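Flavoenzyme PA4991 (Pseudomonas aeruginosa PAO1, PDB 5EZ7) probably acts as an FAD-dependent oxidoreductase whose physiological substrate is unknown, binding one FAD per subunit and showing neither amino-acid oxidase nor glycerol-3-phosphate dehydrogenase activity. Local coordinates at residues L11-G16 and A188-D193; A18-N23 and T33-S38; S267-G272 and I303-A308. All blocks are in the same frame, centred on the assembly; numbering follows the deposited sequence.

Contact 1 (L11-G16 and A188-D193); sequences LIVGGG and AGLCVD. With FAD (flavin-adenine dinucleotide), chain B.
The hydroxyl of Ser205 is hydrogen-bonded to both Val13 O and Gly14 O, which must share its one proton, and it probably helps to hold the end of the strand from which Val13 leans against Leu190. The contact itself is apolar and is made by three branched side chains. Leu190 sends its CD1 between the other two, 3.6 Å from Val13 CG2 and 3.9 Å from Leu11 CD2, and its chain lies slantwise to both. Leu11 CD2 also comes within 3.8 Å of Leu190 N. The CG of Leu11 stands anti to the backbone N (chi1 174°), which carries the branch out from strand 10-13 toward residues 189 and 190.

Val13 serves two neighbours through its fork. With CG1 anti to the backbone N (chi1 -180°), that methyl meets the adenine of FAD, 3.6 Å from C2A, while CG2 is left for Leu190. A short beta-branched residue suits a place with a cofactor on one branch and protein on the other. Beyond it the chain turns to glycine. Gly14 CA comes within 3.3 Å of FAD O4B, and its backbone angles are ones that glycine adopts easily; Gly16, at the N-cap of the next helix, brings its C within 3.3 Å of FAD O1P. Gly189 too has a glycine conformation, and forms with Ala188 a classic beta bulge against strand 178-183.

The two strands belong to different sheets: 10-13 lies in the largely parallel cofactor-binding sheet between strands 33-37 and 201-204, and 186-192 in a small mixed sheet. The axes of residues 11-13 and 188-192 pass 8.7 Å apart at 51°, with Ile178 of strand 178-183 and Val202 of strand 201-204 also packing on Leu190.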
loop_
_atom_site.group_PDB
_atom_site.type_symbol
_atom_site.label_atom_id
_atom_site.label_comp_id
_atom_site.label_asym_id
_atom_site.label_seq_id
_atom_site.Cartn_x
_atom_site.Cartn_y
_atom_site.Cartn_z
ATOM N N LEU A 11 16.666 -10.894 -4.349
ATOM C CA LEU A 11 16.225 -10.119 -5.494
ATOM C C LEU A 11 14.696 -9.939 -5.392
ATOM O O LEU A 11 13.992 -10.931 -5.378
ATOM C CB LEU A 11 16.607 -10.909 -6.728
ATOM C CG LEU A 11 16.189 -10.479 -8.118
ATOM C CD1 LEU A 11 16.503 -9.027 -8.440
ATOM C CD2 LEU A 11 16.865 -11.464 -9.106
ATOM N N ILE A 12 14.194 -8.715 -5.234
ATOM C CA ILE A 12 12.769 -8.426 -5.045
ATOM C C ILE A 12 12.227 -7.859 -6.382
ATOM O O ILE A 12 12.899 -7.036 -7.008
ATOM C CB ILE A 12 12.538 -7.332 -3.965
ATOM C CG1 ILE A 12 13.371 -7.506 -2.708
ATOM C CG2 ILE A 12 11.068 -7.202 -3.541
ATOM C CD1 ILE A 12 13.202 -8.797 -2.051
ATOM N N VAL A 13 11.045 -8.303 -6.828
ATOM C CA VAL A 13 10.417 -7.771 -8.050
ATOM C C VAL A 13 9.142 -7.062 -7.613
ATOM O O VAL A 13 8.215 -7.675 -7.061
ATOM C CB VAL A 13 10.102 -8.861 -9.102
ATOM C CG1 VAL A 13 9.452 -8.267 -10.358
ATOM C CG2 VAL A 13 11.369 -9.606 -9.492
ATOM N N GLY A 14 9.130 -5.755 -7.807
ATOM C CA GLY A 14 8.010 -4.933 -7.460
ATOM C C GLY A 14 8.289 -3.999 -6.314
ATOM O O GLY A 14 8.503 -4.456 -5.221
ATOM N N GLY A 15 8.254 -2.691 -6.589
ATOM C CA GLY A 15 8.477 -1.623 -5.615
ATOM C C GLY A 15 7.225 -0.845 -5.210
ATOM O O GLY A 15 7.177 0.375 -5.286
ATOM N N GLY A 16 6.215 -1.565 -4.756
ATOM C CA GLY A 16 5.160 -0.979 -3.963
ATOM C C GLY A 16 5.523 -1.103 -2.485
ATOM O O GLY A 16 6.649 -1.442 -2.132
ATOM N N ALA A 188 18.028 -19.588 -10.264
ATOM C CA ALA A 188 19.256 -18.990 -9.750
ATOM C C ALA A 188 19.177 -17.442 -9.679
ATOM O O ALA A 188 20.078 -16.778 -9.181
ATOM C CB ALA A 188 20.440 -19.412 -10.619
ATOM N N GLY A 189 18.099 -16.871 -10.202
ATOM C CA GLY A 189 18.017 -15.439 -10.351
ATOM C C GLY A 189 17.116 -15.080 -11.498
ATOM O O GLY A 189 16.258 -15.886 -11.886
ATOM N N LEU A 190 17.304 -13.861 -12.021
ATOM C CA LEU A 190 16.587 -13.398 -13.179
ATOM C C LEU A 190 17.504 -12.648 -14.115
ATOM O O LEU A 190 18.602 -12.217 -13.751
ATOM C CB LEU A 190 15.403 -12.498 -12.800
ATOM C CG LEU A 190 14.381 -12.999 -11.777
ATOM C CD1 LEU A 190 13.595 -11.843 -11.220
ATOM C CD2 LEU A 190 13.425 -14.048 -12.340
ATOM N N CYS A 191 17.041 -12.570 -15.353
ATOM C CA CYS A 191 17.663 -11.814 -16.411
ATOM C C CYS A 191 16.734 -10.626 -16.591
ATOM O O CYS A 191 15.555 -10.792 -16.890
ATOM C CB CYS A 191 17.769 -12.693 -17.663
ATOM S SG CYS A 191 18.787 -11.993 -18.964
ATOM N N VAL A 192 17.245 -9.425 -16.337
ATOM C CA VAL A 192 16.452 -8.202 -16.381
ATOM C C VAL A 192 17.028 -7.332 -17.478
ATOM O O VAL A 192 18.166 -6.912 -17.380
ATOM C CB VAL A 192 16.527 -7.470 -15.031
ATOM C CG1 VAL A 192 15.700 -6.198 -15.058
ATOM C CG2 VAL A 192 16.080 -8.377 -13.906
ATOM N N ASP A 193 16.272 -7.100 -18.543
ATOM C CA ASP A 193 16.749 -6.369 -19.714
ATOM C C ASP A 193 18.089 -6.898 -20.165
ATOM O O ASP A 193 19.021 -6.139 -20.407
ATOM C CB ASP A 193 16.830 -4.862 -19.418
ATOM C CG ASP A 193 15.500 -4.290 -18.891
ATOM O OD1 ASP A 193 14.415 -4.800 -19.243
ATOM O OD2 ASP A 193 15.522 -3.333 -18.107
HETATM P PA FAD B . 1.494 -2.532 -5.412
HETATM O O1A FAD B . 1.453 -1.252 -4.643
HETATM O O2A FAD B . 0.496 -2.802 -6.503
HETATM O O5B FAD B . 2.966 -2.664 -5.987
HETATM C C5B FAD B . 3.319 -3.626 -6.961
HETATM C C4B FAD B . 4.486 -3.034 -7.722
HETATM O O4B FAD B . 5.032 -4.031 -8.603
HETATM C C3B FAD B . 4.058 -1.827 -8.561
HETATM O O3B FAD B . 4.841 -0.676 -8.238
HETATM C C2B FAD B . 4.278 -2.297 -9.987
HETATM O O2B FAD B . 4.673 -1.276 -10.900
HETATM C C1B FAD B . 5.342 -3.385 -9.820
HETATM N N9A FAD B . 5.322 -4.387 -10.892
HETATM C C8A FAD B . 4.233 -4.970 -11.423
HETATM N N7A FAD B . 4.598 -5.831 -12.388
HETATM C C5A FAD B . 5.934 -5.813 -12.474
HETATM C C6A FAD B . 6.937 -6.492 -13.306
HETATM N N6A FAD B . 6.526 -7.381 -14.223
HETATM N N1A FAD B . 8.235 -6.213 -13.101
HETATM C C2A FAD B . 8.621 -5.322 -12.170
HETATM N N3A FAD B . 7.756 -4.657 -11.376
HETATM C C4A FAD B . 6.420 -4.860 -11.489
HETATM N N1 FAD B . -4.645 -0.849 2.738
HETATM C C2 FAD B . -4.611 -0.331 3.985
HETATM O O2 FAD B . -3.986 -0.947 4.881
HETATM N N3 FAD B . -5.222 0.824 4.299
HETATM C C4 FAD B . -5.907 1.534 3.407
HETATM O O4 FAD B . -6.456 2.609 3.719
HETATM C C4X FAD B . -5.988 1.036 2.029
HETATM N N5 FAD B . -6.669 1.709 1.083
HETATM C C5X FAD B . -6.726 1.249 -0.180
HETATM C C6 FAD B . -7.426 1.983 -1.130
HETATM C C7 FAD B . -7.506 1.549 -2.438
HETATM C C7M FAD B . -8.251 2.368 -3.448
HETATM C C8 FAD B . -6.814 0.296 -2.836
HETATM C C8M FAD B . -6.853 -0.226 -4.256
HETATM C C9 FAD B . -6.128 -0.437 -1.885
HETATM C C9A FAD B . -6.050 -0.018 -0.559
HETATM N N10 FAD B . -5.343 -0.746 0.440
HETATM C C10 FAD B . -5.286 -0.232 1.741
HETATM C "C1'" FAD B . -4.635 -1.978 0.136
HETATM C "C2'" FAD B . -3.225 -1.616 -0.296
HETATM O "O2'" FAD B . -3.221 -0.506 -1.204
HETATM C "C3'" FAD B . -2.521 -2.816 -0.912
HETATM O "O3'" FAD B . -2.772 -3.972 -0.088
HETATM C "C4'" FAD B . -1.016 -2.576 -1.006
HETATM O "O4'" FAD B . -0.717 -1.229 -1.371
HETATM C "C5'" FAD B . -0.372 -3.491 -2.030
HETATM O "O5'" FAD B . 1.052 -3.337 -1.963
HETATM P P FAD B . 1.962 -4.113 -3.023
HETATM O O1P FAD B . 3.360 -3.555 -2.945
HETATM O O2P FAD B . 1.720 -5.562 -2.798
HETATM O O3P FAD B . 1.251 -3.777 -4.421
#

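Contact 2 (A18-N23 and T33-S38). With FAD (flavin-adenine dinucleotide), chain B.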
loop_
_atom_site.group_PDB
_atom_site.type_symbol
_atom_site.label_atom_id
_atom_site.label_comp_id
_atom_site.label_asym_id
_atom_site.label_seq_id
_atom_site.Cartn_x
_atom_site.Cartn_y
_atom_site.Cartn_z
ATOM N N ALA A 18 4.927 -3.377 -0.285
ATOM C CA ALA A 18 5.365 -4.626 0.252
ATOM C C ALA A 18 6.831 -4.890 -0.091
ATOM O O ALA A 18 7.600 -5.286 0.791
ATOM C CB ALA A 18 4.456 -5.780 -0.166
ATOM N N GLY A 19 7.217 -4.661 -1.341
ATOM C CA GLY A 19 8.594 -4.846 -1.781
ATOM C C GLY A 19 9.578 -3.879 -1.143
ATOM O O GLY A 19 10.713 -4.219 -0.861
ATOM N N LEU A 20 9.138 -2.649 -0.943
ATOM C CA LEU A 20 10.000 -1.616 -0.420
ATOM C C LEU A 20 10.205 -1.809 1.072
ATOM O O LEU A 20 11.269 -1.547 1.585
ATOM C CB LEU A 20 9.424 -0.231 -0.714
ATOM C CG LEU A 20 9.643 0.397 -2.100
ATOM C CD1 LEU A 20 8.804 1.675 -2.246
ATOM C CD2 LEU A 20 11.117 0.737 -2.344
ATOM N N TRP A 21 9.170 -2.250 1.761
ATOM C CA TRP A 21 9.244 -2.423 3.196
ATOM C C TRP A 21 10.134 -3.578 3.437
ATOM O O TRP A 21 11.074 -3.466 4.175
ATOM C CB TRP A 21 7.867 -2.660 3.831
ATOM C CG TRP A 21 7.917 -2.692 5.312
ATOM C CD1 TRP A 21 8.413 -3.682 6.083
ATOM C CD2 TRP A 21 7.486 -1.659 6.207
ATOM N NE1 TRP A 21 8.327 -3.332 7.411
ATOM C CE2 TRP A 21 7.728 -2.110 7.509
ATOM C CE3 TRP A 21 6.908 -0.392 6.027
ATOM C CZ2 TRP A 21 7.431 -1.342 8.636
ATOM C CZ3 TRP A 21 6.598 0.363 7.147
ATOM C CH2 TRP A 21 6.852 -0.115 8.438
ATOM N N LEU A 22 9.864 -4.691 2.766
ATOM C CA LEU A 22 10.730 -5.881 2.860
ATOM C C LEU A 22 12.156 -5.543 2.518
ATOM O O LEU A 22 13.077 -5.990 3.193
ATOM C CB LEU A 22 10.263 -6.970 1.904
ATOM C CG LEU A 22 11.179 -8.207 1.708
ATOM C CD1 LEU A 22 11.294 -9.002 3.013
ATOM C CD2 LEU A 22 10.661 -9.088 0.562
ATOM N N ASN A 23 12.351 -4.794 1.449
ATOM C CA ASN A 23 13.720 -4.433 1.073
ATOM C C ASN A 23 14.415 -3.706 2.221
ATOM O O ASN A 23 15.560 -3.965 2.533
ATOM C CB ASN A 23 13.706 -3.572 -0.184
ATOM C CG ASN A 23 15.091 -3.363 -0.791
ATOM O OD1 ASN A 23 15.844 -4.323 -0.967
ATOM N ND2 ASN A 23 15.407 -2.127 -1.164
ATOM N N THR A 33 20.648 -6.626 -1.459
ATOM C CA THR A 33 19.428 -6.757 -2.256
ATOM C C THR A 33 19.491 -5.979 -3.561
ATOM O O THR A 33 20.260 -5.026 -3.694
ATOM C CB THR A 33 18.205 -6.219 -1.496
ATOM O OG1 THR A 33 18.367 -4.809 -1.231
ATOM C CG2 THR A 33 17.996 -6.941 -0.227
ATOM N N VAL A 34 18.692 -6.418 -4.524
ATOM C CA VAL A 34 18.293 -5.614 -5.664
ATOM C C VAL A 34 16.767 -5.604 -5.704
ATOM O O VAL A 34 16.142 -6.670 -5.521
ATOM C CB VAL A 34 18.842 -6.218 -6.971
ATOM C CG1 VAL A 34 18.245 -5.553 -8.203
ATOM C CG2 VAL A 34 20.370 -6.073 -7.014
ATOM N N LEU A 35 16.173 -4.431 -5.959
ATOM C CA LEU A 35 14.722 -4.310 -6.101
ATOM C C LEU A 35 14.421 -3.769 -7.474
ATOM O O LEU A 35 14.842 -2.664 -7.829
ATOM C CB LEU A 35 14.134 -3.398 -5.036
ATOM C CG LEU A 35 12.599 -3.399 -4.909
ATOM C CD1 LEU A 35 12.140 -2.796 -3.575
ATOM C CD2 LEU A 35 11.905 -2.662 -6.052
ATOM N N VAL A 36 13.629 -4.537 -8.207
ATOM C CA VAL A 36 13.377 -4.305 -9.612
ATOM C C VAL A 36 11.958 -3.823 -9.740
ATOM O O VAL A 36 11.051 -4.478 -9.230
ATOM C CB VAL A 36 13.545 -5.610 -10.440
ATOM C CG1 VAL A 36 13.221 -5.361 -11.911
ATOM C CG2 VAL A 36 14.974 -6.111 -10.330
ATOM N N GLU A 37 11.784 -2.686 -10.410
ATOM C CA GLU A 37 10.462 -2.062 -10.662
ATOM C C GLU A 37 10.375 -1.649 -12.136
ATOM O O GLU A 37 11.320 -1.076 -12.683
ATOM C CB GLU A 37 10.275 -0.850 -9.738
ATOM C CG GLU A 37 9.176 0.103 -10.159
ATOM C CD GLU A 37 7.804 -0.514 -9.939
ATOM O OE1 GLU A 37 7.009 -0.618 -10.928
ATOM O OE2 GLU A 37 7.557 -0.858 -8.745
ATOM N N SER A 38 9.252 -1.963 -12.767
ATOM C CA SER A 38 9.070 -1.808 -14.216
ATOM C C SER A 38 8.389 -0.469 -14.568
ATOM O O SER A 38 8.386 -0.053 -15.725
ATOM C CB SER A 38 8.273 -3.012 -14.775
ATOM O OG SER A 38 7.030 -3.169 -14.075
HETATM P PA FAD B . 1.494 -2.532 -5.412
HETATM O O1A FAD B . 1.453 -1.252 -4.643
HETATM O O2A FAD B . 0.496 -2.802 -6.503
HETATM O O5B FAD B . 2.966 -2.664 -5.987
HETATM C C5B FAD B . 3.319 -3.626 -6.961
HETATM C C4B FAD B . 4.486 -3.034 -7.722
HETATM O O4B FAD B . 5.032 -4.031 -8.603
HETATM C C3B FAD B . 4.058 -1.827 -8.561
HETATM O O3B FAD B . 4.841 -0.676 -8.238
HETATM C C2B FAD B . 4.278 -2.297 -9.987
HETATM O O2B FAD B . 4.673 -1.276 -10.900
HETATM C C1B FAD B . 5.342 -3.385 -9.820
HETATM N N9A FAD B . 5.322 -4.387 -10.892
HETATM C C8A FAD B . 4.233 -4.970 -11.423
HETATM N N7A FAD B . 4.598 -5.831 -12.388
HETATM C C5A FAD B . 5.934 -5.813 -12.474
HETATM C C6A FAD B . 6.937 -6.492 -13.306
HETATM N N6A FAD B . 6.526 -7.381 -14.223
HETATM N N1A FAD B . 8.235 -6.213 -13.101
HETATM C C2A FAD B . 8.621 -5.322 -12.170
HETATM N N3A FAD B . 7.756 -4.657 -11.376
HETATM C C4A FAD B . 6.420 -4.860 -11.489
HETATM N N1 FAD B . -4.645 -0.849 2.738
HETATM C C2 FAD B . -4.611 -0.331 3.985
HETATM O O2 FAD B . -3.986 -0.947 4.881
HETATM N N3 FAD B . -5.222 0.824 4.299
HETATM C C4 FAD B . -5.907 1.534 3.407
HETATM O O4 FAD B . -6.456 2.609 3.719
HETATM C C4X FAD B . -5.988 1.036 2.029
HETATM N N5 FAD B . -6.669 1.709 1.083
HETATM C C5X FAD B . -6.726 1.249 -0.180
HETATM C C6 FAD B . -7.426 1.983 -1.130
HETATM C C7 FAD B . -7.506 1.549 -2.438
HETATM C C7M FAD B . -8.251 2.368 -3.448
HETATM C C8 FAD B . -6.814 0.296 -2.836
HETATM C C8M FAD B . -6.853 -0.226 -4.256
HETATM C C9 FAD B . -6.128 -0.437 -1.885
HETATM C C9A FAD B . -6.050 -0.018 -0.559
HETATM N N10 FAD B . -5.343 -0.746 0.440
HETATM C C10 FAD B . -5.286 -0.232 1.741
HETATM C "C1'" FAD B . -4.635 -1.978 0.136
HETATM C "C2'" FAD B . -3.225 -1.616 -0.296
HETATM O "O2'" FAD B . -3.221 -0.506 -1.204
HETATM C "C3'" FAD B . -2.521 -2.816 -0.912
HETATM O "O3'" FAD B . -2.772 -3.972 -0.088
HETATM C "C4'" FAD B . -1.016 -2.576 -1.006
HETATM O "O4'" FAD B . -0.717 -1.229 -1.371
HETATM C "C5'" FAD B . -0.372 -3.491 -2.030
HETATM O "O5'" FAD B . 1.052 -3.337 -1.963
HETATM P P FAD B . 1.962 -4.113 -3.023
HETATM O O1P FAD B . 3.360 -3.555 -2.945
HETATM O O2P FAD B . 1.720 -5.562 -2.798
HETATM O O3P FAD B . 1.251 -3.777 -4.421
#
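This is a buried helix-on-sheet contact within one beta-alpha-beta unit: helix 17-28 lies over strand 33-37, the axis of residues 18-23 running almost antiparallel to that of the strand and 9.7 Å from it. Leu35 is the hydrophobic centre. Its CG is anti to the backbone N (chi1 -169°), and the outstretched chain brings CD1 up beneath the helix, 3.4 Å from Gly19 O and 3.8 Å from Asn23 CB. Gly19 offers only backbone here, which suits a helix lying close to the sheet. Leu20 adds its CD2 from the flank, its chain crossing that of Leu35 at about a right angle.

Toward the start of the strand the chemistry turns polar. Thr33 OG1 donates to Asn23 OD1 over 2.6 Å, in the carbonyl plane and on a lone pair, with a C=O...donor angle of 139°. The other end of the amide is used as well, since Asn23 ND2 is bonded to Ser171 OG; two bonds thus fix the rotation of a buried amide.

The opposite end of the unit holds FAD. Ala18 N donates a nearly straight bond (165°) of 3.1 Å to the pyrophosphate oxygen O1P, near the start of the helix, where the helix dipole would probably favour a negative group. Glu37, at the end of the strand, bends at chi2 so that its carboxylate meets the ribose, OE2 accepting from O3B at 2.8 Å; OE1 faces O2B so closely that the geometry of this second bond is doubtful. Gly15 N and Ala39 N also bond to this carboxylate and help to position it. Glycine-rich turn, phosphate at the helix start and acidic residue on the ribose at the end of the second strand are features expected of a Rossmann-type dinucleotide-binding motif.

Contact 3 (S267-G272 and I303-A308)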
loop_
_atom_site.group_PDB
_atom_site.type_symbol
_atom_site.label_atom_id
_atom_site.label_comp_id
_atom_site.label_asym_id
_atom_site.label_seq_id
_atom_site.Cartn_x
_atom_site.Cartn_y
_atom_site.Cartn_z
ATOM N N SER A 267 -7.303 21.024 -0.939
ATOM C CA SER A 267 -7.344 19.673 -0.407
ATOM C C SER A 267 -8.178 18.832 -1.276
ATOM O O SER A 267 -8.975 19.332 -2.058
ATOM C CB SER A 267 -8.014 19.619 0.945
ATOM O OG SER A 267 -7.437 20.558 1.781
ATOM N N VAL A 268 -8.036 17.534 -1.079
ATOM C CA VAL A 268 -8.870 16.582 -1.761
ATOM C C VAL A 268 -9.399 15.608 -0.721
ATOM O O VAL A 268 -8.641 15.116 0.117
ATOM C CB VAL A 268 -8.095 15.807 -2.859
ATOM C CG1 VAL A 268 -8.971 14.764 -3.527
ATOM C CG2 VAL A 268 -7.548 16.775 -3.910
ATOM N N TRP A 269 -10.701 15.362 -0.786
ATOM C CA TRP A 269 -11.343 14.300 -0.028
ATOM C C TRP A 269 -11.415 13.090 -0.931
ATOM O O TRP A 269 -12.022 13.146 -1.993
ATOM C CB TRP A 269 -12.792 14.662 0.364
ATOM C CG TRP A 269 -12.965 15.497 1.579
ATOM C CD1 TRP A 269 -12.040 15.754 2.549
ATOM C CD2 TRP A 269 -14.176 16.145 1.996
ATOM N NE1 TRP A 269 -12.593 16.534 3.533
ATOM C CE2 TRP A 269 -13.906 16.789 3.216
ATOM C CE3 TRP A 269 -15.471 16.249 1.443
ATOM C CZ2 TRP A 269 -14.889 17.538 3.907
ATOM C CZ3 TRP A 269 -16.445 16.994 2.127
ATOM C CH2 TRP A 269 -16.143 17.620 3.344
ATOM N N TYR A 270 -10.853 11.998 -0.462
ATOM C CA TYR A 270 -10.778 10.747 -1.176
ATOM C C TYR A 270 -11.775 9.795 -0.521
ATOM O O TYR A 270 -11.695 9.553 0.694
ATOM C CB TYR A 270 -9.341 10.242 -1.045
ATOM C CG TYR A 270 -8.921 9.117 -1.938
ATOM C CD1 TYR A 270 -9.461 8.933 -3.193
ATOM C CD2 TYR A 270 -7.900 8.251 -1.538
ATOM C CE1 TYR A 270 -9.035 7.880 -4.014
ATOM C CE2 TYR A 270 -7.478 7.210 -2.343
ATOM C CZ TYR A 270 -8.052 7.021 -3.586
ATOM O OH TYR A 270 -7.629 5.982 -4.402
ATOM N N LEU A 271 -12.711 9.276 -1.316
ATOM C CA LEU A 271 -13.792 8.480 -0.805
ATOM C C LEU A 271 -13.718 7.028 -1.221
ATOM O O LEU A 271 -13.903 6.713 -2.400
ATOM C CB LEU A 271 -15.145 9.031 -1.272
ATOM C CG LEU A 271 -15.472 10.528 -1.236
ATOM C CD1 LEU A 271 -16.909 10.721 -1.709
ATOM C CD2 LEU A 271 -15.319 11.149 0.140
ATOM N N GLY A 272 -13.542 6.154 -0.231
ATOM C CA GLY A 272 -13.697 4.694 -0.384
ATOM C C GLY A 272 -14.858 4.182 0.426
ATOM O O GLY A 272 -15.851 4.913 0.644
ATOM N N ILE A 303 -20.315 21.923 4.581
ATOM C CA ILE A 303 -19.219 22.154 3.629
ATOM C C ILE A 303 -19.744 22.359 2.191
ATOM O O ILE A 303 -20.174 21.401 1.544
ATOM C CB ILE A 303 -18.235 20.943 3.632
ATOM C CG1 ILE A 303 -17.677 20.644 5.038
ATOM C CG2 ILE A 303 -17.042 21.194 2.699
ATOM C CD1 ILE A 303 -16.849 21.742 5.674
ATOM N N ASP A 304 -19.696 23.615 1.709
ATOM C CA ASP A 304 -20.158 23.991 0.340
ATOM C C ASP A 304 -19.244 23.391 -0.747
ATOM O O ASP A 304 -18.096 23.798 -0.897
ATOM C CB ASP A 304 -20.230 25.521 0.163
ATOM C CG ASP A 304 -21.031 25.968 -1.109
ATOM O OD1 ASP A 304 -21.371 25.148 -1.998
ATOM O OD2 ASP A 304 -21.334 27.181 -1.217
ATOM N N LEU A 305 -19.798 22.445 -1.492
ATOM C CA LEU A 305 -19.113 21.792 -2.587
ATOM C C LEU A 305 -19.471 22.372 -3.973
ATOM O O LEU A 305 -19.013 21.860 -4.988
ATOM C CB LEU A 305 -19.389 20.272 -2.526
ATOM C CG LEU A 305 -18.878 19.595 -1.219
ATOM C CD1 LEU A 305 -19.263 18.124 -1.174
ATOM C CD2 LEU A 305 -17.363 19.732 -0.995
ATOM N N GLY A 306 -20.238 23.454 -4.027
ATOM C CA GLY A 306 -20.585 24.077 -5.317
ATOM C C GLY A 306 -19.418 24.435 -6.253
ATOM O O GLY A 306 -19.571 24.466 -7.477
ATOM N N GLN A 307 -18.255 24.709 -5.692
ATOM C CA GLN A 307 -17.106 25.078 -6.492
ATOM C C GLN A 307 -16.091 23.948 -6.649
ATOM O O GLN A 307 -15.008 24.166 -7.162
ATOM C CB GLN A 307 -16.459 26.290 -5.834
ATOM C CG GLN A 307 -17.457 27.424 -5.730
ATOM C CD GLN A 307 -17.046 28.557 -6.605
ATOM O OE1 GLN A 307 -17.042 28.439 -7.843
ATOM N NE2 GLN A 307 -16.628 29.659 -5.975
ATOM N N ALA A 308 -16.468 22.743 -6.240
ATOM C CA ALA A 308 -15.560 21.640 -6.154
ATOM C C ALA A 308 -15.327 21.041 -7.517
ATOM O O ALA A 308 -16.192 21.086 -8.384
ATOM C CB ALA A 308 -16.099 20.592 -5.223
#
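Trp269 meets Ile303 and Leu305 where an Asx turn and a type I beta turn, lying in the connection between helix 285-299 and strand 309-320, fold back over the large mixed sheet of the protein. The sheet contributes through strand 267-272.

Across the contact the interaction is apolar. The far end of the indole does the touching: Trp269 CH2 approaches Ile303 CG2 at 3.7 Å, and CG1 of the same isoleucine at 3.8 Å. Both branches of Ile303 thus bear on one ring atom. Leu305 CD2 is a looser neighbour of CZ3 at 4.3 Å, and both residues come to the ring obliquely. With CG anti to its carbonyl carbon (chi1 -83°), Trp269 reaches from the sheet to the loop, a distance that suits so long a side chain. Leu296 of helix 285-299, with Leu239 and Leu300, helps to enclose the indole.

The polar bonds lie beside the contact, one to a residue outside it and two within the loop. The buried indole NE1 is satisfied by Lys240 O, which also helps to fix the ring. Tyr270, next along the strand, instead touches FAD. In the loop, Ala308 N closes the beta turn on Leu305 O, and Gly306 N donates to Asp304 OD1 at 2.9 Å, meeting it 35° out of the carboxylate plane.

In the fold
Contacts 1 and 2 are two faces of one construction: strands 10-13 and 33-37 are neighbours in the cofactor-binding sheet, Ile12 N lies 2.8 Å from Val34 O, and both contacts reach FAD. Contact 1 joins that sheet to a second, small one through apolar side chains, whereas contact 2 covers it with a helix and adds a polar pair. Contact 3 lies about 40 Å and 35 Å from them, centre to centre, on the other side of the chain's centre. All touching residues of contacts 1 and 2 are buried; contact 3 includes the partly exposed Leu305 and grades into a solvent-facing turn, holding together another sheet and its loop.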